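Legionella ubiquitin-specific protease A domain-containing protein (Legionella pneumophila subsp. pneumophila, PDB 5DGG) is probably a ubiquitin-specific protease of the LupA family in peptidase clan CA, this chain being its central domain. Local coordinates at residues 11-16 against 136-141. Numbering follows the deposited sequence.
Sequences MTLLMP and TCAYSH
The imidazole of H141 takes P16 over one face and the carbonyl of L14 at its edge. CD of P16 makes a CH-pi contact 3.8 Å from the H141 ring centroid, while NE2 of H141 gives its hydrogen to O of L14 at 2.7 Å. That bond is almost straight (172° at the hydrogen), and the acceptor lies in the ring plane. L158 and I159 of helix 156-165 also pack against the imidazole.

One turn earlier in helix 132-146, sulfur meets sulfur: SG of C137 lies 3.4 Å from SD of M11 and 4.0 Å from CG of M15. The M15 chain, bent at chi2 and chi3 (-73° and -67°), curls back to set CE 3.4 Å from OG of S140. This hydroxyl donates to O of T136, which also accepts S140 N from the opposite face of its plane; the same S140 hydroxyl also hydrogen-bonds Y68 OH. Strand 54-60 lies alongside, P58 touching M11 and M15, and M56 touching S140. Within the LupA domain, the contact exemplifies a histidine of one helix bonding a carbonyl at the C-terminal end of another. Chemically, soft, polarisable packing surrounds one directional bond, which implies a proton on NE2.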
ATOM      1  N   MET A  11      -7.912   7.876   0.139  1.00 34.96           N
ATOM      2  CA  MET A  11      -7.003   6.813  -0.329  1.00 33.25           C
ATOM      3  C   MET A  11      -7.657   6.072  -1.495  1.00 35.38           C
ATOM      4  O   MET A  11      -7.018   5.790  -2.511  1.00 33.85           O
ATOM      5  CB  MET A  11      -6.671   5.806   0.778  1.00 31.11           C
ATOM      6  CG  MET A  11      -5.962   6.359   2.018  1.00 30.90           C
ATOM      7  SD  MET A  11      -4.310   6.973   1.635  1.00 31.59           S
ATOM      8  CE  MET A  11      -3.509   5.347   1.483  1.00 29.06           C
ATOM      9  N   THR A  12      -8.935   5.735  -1.338  1.00 37.49           N
ATOM     10  CA  THR A  12      -9.665   5.035  -2.400  1.00 38.34           C
ATOM     11  C   THR A  12      -9.552   5.804  -3.717  1.00 41.77           C
ATOM     12  O   THR A  12      -9.243   5.234  -4.741  1.00 40.87           O
ATOM     13  CB  THR A  12     -11.119   4.812  -1.988  1.00 40.08           C
ATOM     14  OG1 THR A  12     -11.139   3.987  -0.813  1.00 34.67           O
ATOM     15  CG2 THR A  12     -11.892   4.145  -3.105  1.00 41.88           C
ATOM     16  N   LEU A  13      -9.700   7.117  -3.666  1.00 42.76           N
ATOM     17  CA  LEU A  13      -9.658   7.921  -4.876  1.00 45.11           C
ATOM     18  C   LEU A  13      -8.273   7.899  -5.506  1.00 42.95           C
ATOM     19  O   LEU A  13      -8.157   7.744  -6.727  1.00 44.30           O
ATOM     20  CB  LEU A  13     -10.082   9.373  -4.585  1.00 47.83           C
ATOM     21  CG  LEU A  13     -10.619  10.171  -5.776  1.00 53.03           C
ATOM     22  CD1 LEU A  13     -11.955   9.592  -6.235  1.00 54.14           C
ATOM     23  CD2 LEU A  13     -10.758  11.653  -5.440  1.00 53.85           C
ATOM     24  N   LEU A  14      -7.223   8.021  -4.691  1.00 38.33           N
ATOM     25  CA  LEU A  14      -5.882   8.246  -5.235  1.00 38.95           C
ATOM     26  C   LEU A  14      -4.997   7.004  -5.424  1.00 34.70           C
ATOM     27  O   LEU A  14      -4.048   7.042  -6.189  1.00 35.13           O
ATOM     28  CB  LEU A  14      -5.132   9.239  -4.374  1.00 40.69           C
ATOM     29  CG  LEU A  14      -4.063  10.070  -5.084  1.00 43.50           C
ATOM     30  CD1 LEU A  14      -4.446  10.526  -6.494  1.00 46.66           C
ATOM     31  CD2 LEU A  14      -3.837  11.297  -4.230  1.00 44.76           C
ATOM     32  N   MET A  15      -5.275   5.937  -4.697  1.00 31.97           N
ATOM     33  CA  MET A  15      -4.539   4.677  -4.866  1.00 28.85           C
ATOM     34  C   MET A  15      -4.619   4.193  -6.317  1.00 28.59           C
ATOM     35  O   MET A  15      -5.608   4.433  -7.000  1.00 28.98           O
ATOM     36  CB  MET A  15      -5.064   3.598  -3.909  1.00 27.50           C
ATOM     37  CG  MET A  15      -4.572   3.719  -2.467  1.00 26.44           C
ATOM     38  SD  MET A  15      -2.844   3.264  -2.192  1.00 25.90           S
ATOM     39  CE  MET A  15      -2.902   1.481  -2.545  1.00 25.87           C
ATOM     40  N   PRO A  16      -3.566   3.520  -6.796  1.00 28.29           N
ATOM     41  CA  PRO A  16      -3.660   2.829  -8.102  1.00 27.83           C
ATOM     42  C   PRO A  16      -4.783   1.797  -8.031  1.00 29.33           C
ATOM     43  O   PRO A  16      -5.191   1.409  -6.930  1.00 28.16           O
ATOM     44  CB  PRO A  16      -2.308   2.113  -8.242  1.00 27.28           C
ATOM     45  CG  PRO A  16      -1.728   2.074  -6.869  1.00 27.68           C
ATOM     46  CD  PRO A  16      -2.321   3.202  -6.072  1.00 26.06           C
ATOM     47  N   THR A 136       2.011   6.746   1.329  1.00 22.20           N
ATOM     48  CA  THR A 136       1.583   5.401   1.025  1.00 21.78           C
ATOM     49  C   THR A 136       0.950   5.329  -0.389  1.00 23.59           C
ATOM     50  O   THR A 136       1.201   4.371  -1.147  1.00 22.77           O
ATOM     51  CB  THR A 136       0.642   4.877   2.164  1.00 22.33           C
ATOM     52  OG1 THR A 136       1.422   4.712   3.358  1.00 22.01           O
ATOM     53  CG2 THR A 136       0.040   3.578   1.766  1.00 21.58           C
ATOM     54  N   CYS A 137       0.183   6.349  -0.772  1.00 24.76           N
ATOM     55  CA  CYS A 137      -0.429   6.405  -2.090  1.00 25.53           C
ATOM     56  C   CYS A 137       0.612   6.507  -3.168  1.00 25.79           C
ATOM     57  O   CYS A 137       0.612   5.739  -4.176  1.00 25.29           O
ATOM     58  CB  CYS A 137      -1.395   7.580  -2.213  1.00 29.96           C
ATOM     59  SG  CYS A 137      -2.999   7.266  -1.484  1.00 35.61           S
ATOM     60  N   ALA A 138       1.578   7.400  -2.946  1.00 25.86           N
ATOM     61  CA  ALA A 138       2.618   7.606  -3.935  1.00 25.00           C
ATOM     62  C   ALA A 138       3.532   6.390  -4.030  1.00 25.04           C
ATOM     63  O   ALA A 138       3.944   5.980  -5.120  1.00 24.02           O
ATOM     64  CB  ALA A 138       3.425   8.843  -3.623  1.00 27.46           C
ATOM     65  N   TYR A 139       3.879   5.817  -2.890  1.00 23.97           N
ATOM     66  CA  TYR A 139       4.701   4.593  -2.899  1.00 23.70           C
ATOM     67  C   TYR A 139       4.003   3.416  -3.629  1.00 23.32           C
ATOM     68  O   TYR A 139       4.676   2.619  -4.340  1.00 22.17           O
ATOM     69  CB  TYR A 139       5.187   4.248  -1.484  1.00 22.20           C
ATOM     70  CG  TYR A 139       6.274   3.174  -1.415  1.00 23.84           C
ATOM     71  CD1 TYR A 139       7.586   3.496  -1.577  1.00 24.87           C
ATOM     72  CD2 TYR A 139       5.946   1.824  -1.183  1.00 23.52           C
ATOM     73  CE1 TYR A 139       8.585   2.544  -1.569  1.00 27.10           C
ATOM     74  CE2 TYR A 139       6.932   0.848  -1.126  1.00 24.37           C
ATOM     75  CZ  TYR A 139       8.263   1.218  -1.328  1.00 25.66           C
ATOM     76  OH  TYR A 139       9.283   0.319  -1.278  1.00 25.70           O
ATOM     77  N   SER A 140       2.674   3.334  -3.454  1.00 22.91           N
ATOM     78  CA  SER A 140       1.887   2.341  -4.110  1.00 22.59           C
ATOM     79  C   SER A 140       1.921   2.508  -5.657  1.00 23.58           C
ATOM     80  O   SER A 140       1.943   1.537  -6.432  1.00 24.28           O
ATOM     81  CB  SER A 140       0.450   2.370  -3.570  1.00 23.29           C
ATOM     82  OG  SER A 140       0.416   2.002  -2.190  1.00 21.20           O
ATOM     83  N   HIS A 141       1.852   3.740  -6.117  1.00 24.82           N
ATOM     84  CA  HIS A 141       2.074   4.035  -7.526  1.00 25.02           C
ATOM     85  C   HIS A 141       3.491   3.607  -7.969  1.00 25.37           C
ATOM     86  O   HIS A 141       3.660   2.995  -9.008  1.00 27.03           O
ATOM     87  CB  HIS A 141       1.818   5.514  -7.782  1.00 26.21           C
ATOM     88  CG  HIS A 141       0.366   5.865  -7.844  1.00 28.08           C
ATOM     89  ND1 HIS A 141      -0.384   5.701  -8.987  1.00 30.97           N
ATOM     90  CD2 HIS A 141      -0.490   6.295  -6.898  1.00 28.42           C
ATOM     91  CE1 HIS A 141      -1.634   6.049  -8.749  1.00 31.62           C
ATOM     92  NE2 HIS A 141      -1.724   6.415  -7.490  1.00 30.52           N
TER